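Local coordinates for protein cytochrome c (Pseudomonas aeruginosa, PDB 6RTE) that oxidises dihydro-heme d1 to heme d1 in the biosynthesis of that cofactor, and carries a covalently bound heme c, at residues R44-A49 against A90-Q95. Sequence-based numbering, arbitrary orientation.
Sequences RQHCQA and AGFAGQ. With HEC (heme c), chain C.
His46, in the last turn of helix 38-46, meets Phe92 and Gln95 directly, and its CB also lies against the vinyl-derived group of the heme, HEC CAB and CBB. A chi1 of -60°, with CG anti to the carbonyl carbon, swings the imidazole over to Gln95 CB, and Gln45 CG packs over one face of the ring, offset toward the rim. CE1 of the imidazole comes within 4.3 Å of Gln95 CB, while the amide end of that glutamine leads away. Nearer the backbone, His46 CB approaches Phe92 CE2 at 4.2 Å, and His46 O lies 3.9 Å from Phe92 CZ, an oblique approach to the phenyl ring. No hydrogen bond joins the two segments; they meet by van der Waals contact alone, and both also pack on the heme. Cys47 follows, at the N-cap of helix 48-51. From here SG forms the thioether to HEC CAB (1.8 Å), and the methyl HEC CBB next to that bond sits over the centre of one face of the Phe92 ring, 4.2 Å above its plane. The far edge of the phenyl, CE1 and CZ, reaches the meso carbon HEC CHC, with CZ at 3.6 Å. Gln95 N donates to Phe92 O (2.8 Å), closing a type I turn through Ala93 and Gly94, and a backbone hydrogen bond with Ile80 ties Phe92 to helix 73-82. Phe92, from the loop between helices 73-82 and 98-109, thus lines this protein's heme c pocket, and the thioether cysteine opening a CXXCH motif identifies a cytochrome c domain.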
loop_
_atom_site.group_PDB
_atom_site.type_symbol
_atom_site.label_atom_id
_atom_site.label_comp_id
_atom_site.label_asym_id
_atom_site.label_seq_id
_atom_site.Cartn_x
_atom_site.Cartn_y
_atom_site.Cartn_z
ATOM N N ARG A 44 31.984 -1.991 -3.160
ATOM C CA ARG A 44 32.360 -3.328 -3.614
ATOM C C ARG A 44 32.977 -4.145 -2.484
ATOM O O ARG A 44 32.604 -5.302 -2.263
ATOM C CB ARG A 44 33.328 -3.232 -4.791
ATOM C CG ARG A 44 32.652 -3.094 -6.143
ATOM C CD ARG A 44 33.626 -3.370 -7.277
ATOM N NE ARG A 44 34.610 -2.301 -7.420
ATOM C CZ ARG A 44 34.463 -1.243 -8.213
ATOM N NH1 ARG A 44 33.368 -1.101 -8.952
ATOM N NH2 ARG A 44 35.416 -0.323 -8.270
ATOM N N GLN A 45 33.916 -3.550 -1.744
ATOM C CA GLN A 45 34.634 -4.300 -0.721
ATOM C C GLN A 45 33.717 -4.720 0.422
ATOM O O GLN A 45 33.783 -5.867 0.882
ATOM C CB GLN A 45 35.805 -3.469 -0.189
ATOM C CG GLN A 45 36.518 -4.073 1.019
ATOM C CD GLN A 45 37.129 -5.433 0.728
ATOM O OE1 GLN A 45 37.375 -5.782 -0.428
ATOM N NE2 GLN A 45 37.377 -6.208 1.779
ATOM N N HIS A 46 32.859 -3.810 0.898
ATOM C CA HIS A 46 32.153 -4.019 2.154
ATOM C C HIS A 46 30.660 -4.291 2.018
ATOM O O HIS A 46 30.064 -4.822 2.960
ATOM C CB HIS A 46 32.317 -2.792 3.069
ATOM C CG HIS A 46 33.739 -2.480 3.411
ATOM N ND1 HIS A 46 34.364 -2.996 4.526
ATOM C CD2 HIS A 46 34.655 -1.703 2.790
ATOM C CE1 HIS A 46 35.606 -2.551 4.574
ATOM N NE2 HIS A 46 35.807 -1.765 3.531
ATOM N N CYS A 47 30.049 -3.935 0.901
ATOM C CA CYS A 47 28.591 -3.879 0.821
ATOM C C CYS A 47 28.009 -4.745 -0.281
ATOM O O CYS A 47 26.955 -5.355 -0.084
ATOM C CB CYS A 47 28.152 -2.424 0.600
ATOM S SG CYS A 47 29.073 -1.212 1.608
ATOM N N GLN A 48 28.677 -4.814 -1.434
ATOM C CA GLN A 48 28.118 -5.486 -2.598
ATOM C C GLN A 48 27.743 -6.934 -2.311
ATOM O O GLN A 48 26.863 -7.484 -2.987
ATOM C CB GLN A 48 29.112 -5.417 -3.753
ATOM C CG GLN A 48 28.784 -6.345 -4.900
ATOM C CD GLN A 48 29.391 -5.880 -6.201
ATOM O OE1 GLN A 48 29.795 -4.725 -6.331
ATOM N NE2 GLN A 48 29.457 -6.778 -7.178
ATOM N N ALA A 49 28.387 -7.563 -1.323
ATOM C CA ALA A 49 28.116 -8.965 -1.026
ATOM C C ALA A 49 26.633 -9.202 -0.777
ATOM O O ALA A 49 26.076 -10.217 -1.211
ATOM C CB ALA A 49 28.931 -9.416 0.189
ATOM N N ALA A 90 24.801 -5.221 10.262
ATOM C CA ALA A 90 25.677 -4.877 11.369
ATOM C C ALA A 90 26.405 -3.565 11.085
ATOM O O ALA A 90 26.464 -3.085 9.950
ATOM C CB ALA A 90 26.686 -5.994 11.624
ATOM N N GLY A 91 26.969 -2.987 12.146
ATOM C CA GLY A 91 27.683 -1.737 12.011
ATOM C C GLY A 91 29.095 -1.931 11.484
ATOM O O GLY A 91 29.714 -2.984 11.643
ATOM N N PHE A 92 29.607 -0.879 10.845
ATOM C CA PHE A 92 30.936 -0.893 10.255
ATOM C C PHE A 92 31.835 0.181 10.855
ATOM O O PHE A 92 32.909 0.456 10.305
ATOM C CB PHE A 92 30.844 -0.710 8.736
ATOM C CG PHE A 92 30.287 -1.905 8.011
ATOM C CD1 PHE A 92 28.919 -2.096 7.909
ATOM C CD2 PHE A 92 31.133 -2.830 7.426
ATOM C CE1 PHE A 92 28.404 -3.194 7.247
ATOM C CE2 PHE A 92 30.627 -3.930 6.756
ATOM C CZ PHE A 92 29.261 -4.112 6.666
ATOM N N ALA A 93 31.418 0.804 11.958
ATOM C CA ALA A 93 32.228 1.847 12.582
ATOM C C ALA A 93 33.662 1.378 12.795
ATOM O O ALA A 93 34.613 2.157 12.635
ATOM C CB ALA A 93 31.599 2.268 13.911
ATOM N N GLY A 94 33.839 0.108 13.156
ATOM C CA GLY A 94 35.168 -0.428 13.388
ATOM C C GLY A 94 35.980 -0.665 12.133
ATOM O O GLY A 94 37.199 -0.848 12.236
ATOM N N GLN A 95 35.345 -0.660 10.960
ATOM C CA GLN A 95 36.038 -0.929 9.707
ATOM C C GLN A 95 36.302 0.319 8.873
ATOM O O GLN A 95 37.195 0.288 8.020
ATOM C CB GLN A 95 35.234 -1.918 8.846
ATOM C CG GLN A 95 35.166 -3.334 9.394
ATOM C CD GLN A 95 34.007 -3.541 10.350
ATOM O OE1 GLN A 95 33.889 -2.851 11.364
ATOM N NE2 GLN A 95 33.142 -4.495 10.029
HETATM FE FE HEC C . 23.374 -3.248 4.641
HETATM C CHA HEC C . 20.200 -2.507 5.494
HETATM C CHB HEC C . 23.976 0.055 3.859
HETATM C CHC HEC C . 26.749 -3.950 4.104
HETATM C CHD HEC C . 22.758 -6.557 4.859
HETATM N NA HEC C . 22.319 -1.555 4.671
HETATM C C1A HEC C . 21.005 -1.477 5.064
HETATM C C2A HEC C . 20.566 -0.134 4.961
HETATM C C3A HEC C . 21.622 0.586 4.509
HETATM C C4A HEC C . 22.716 -0.296 4.319
HETATM C CMA HEC C . 21.619 2.060 4.242
HETATM C CAA HEC C . 19.186 0.392 5.291
HETATM C CBA HEC C . 18.301 0.249 4.040
HETATM C CGA HEC C . 16.851 0.630 4.204
HETATM O O1A HEC C . 16.046 0.401 3.266
HETATM O O2A HEC C . 16.436 1.153 5.244
HETATM N NB HEC C . 25.059 -2.133 4.075
HETATM C C1B HEC C . 25.066 -0.831 3.808
HETATM C C2B HEC C . 26.385 -0.426 3.448
HETATM C C3B HEC C . 27.192 -1.529 3.516
HETATM C C4B HEC C . 26.298 -2.633 3.928
HETATM C CMB HEC C . 26.794 0.968 3.074
HETATM C CAB HEC C . 28.654 -1.720 3.293
HETATM C CBB HEC C . 29.419 -0.540 3.892
HETATM N NC HEC C . 24.574 -4.950 4.509
HETATM C C1C HEC C . 25.905 -5.042 4.281
HETATM C C2C HEC C . 26.268 -6.405 4.270
HETATM C C3C HEC C . 25.125 -7.158 4.502
HETATM C C4C HEC C . 24.061 -6.216 4.632
HETATM C CMC HEC C . 27.670 -6.888 4.046
HETATM C CAC HEC C . 24.888 -8.616 4.560
HETATM C CBC HEC C . 25.477 -9.449 5.693
HETATM N ND HEC C . 21.847 -4.287 5.075
HETATM C C1D HEC C . 21.765 -5.619 5.116
HETATM C C2D HEC C . 20.409 -6.040 5.494
HETATM C C3D HEC C . 19.693 -4.926 5.678
HETATM C C4D HEC C . 20.618 -3.822 5.395
HETATM C CMD HEC C . 19.920 -7.456 5.651
HETATM C CAD HEC C . 18.237 -4.840 6.061
HETATM C CBD HEC C . 18.062 -4.849 7.582
HETATM C CGD HEC C . 16.615 -4.753 8.009
HETATM O O1D HEC C . 15.927 -5.783 8.069
HETATM O O2D HEC C . 16.093 -3.669 8.308
#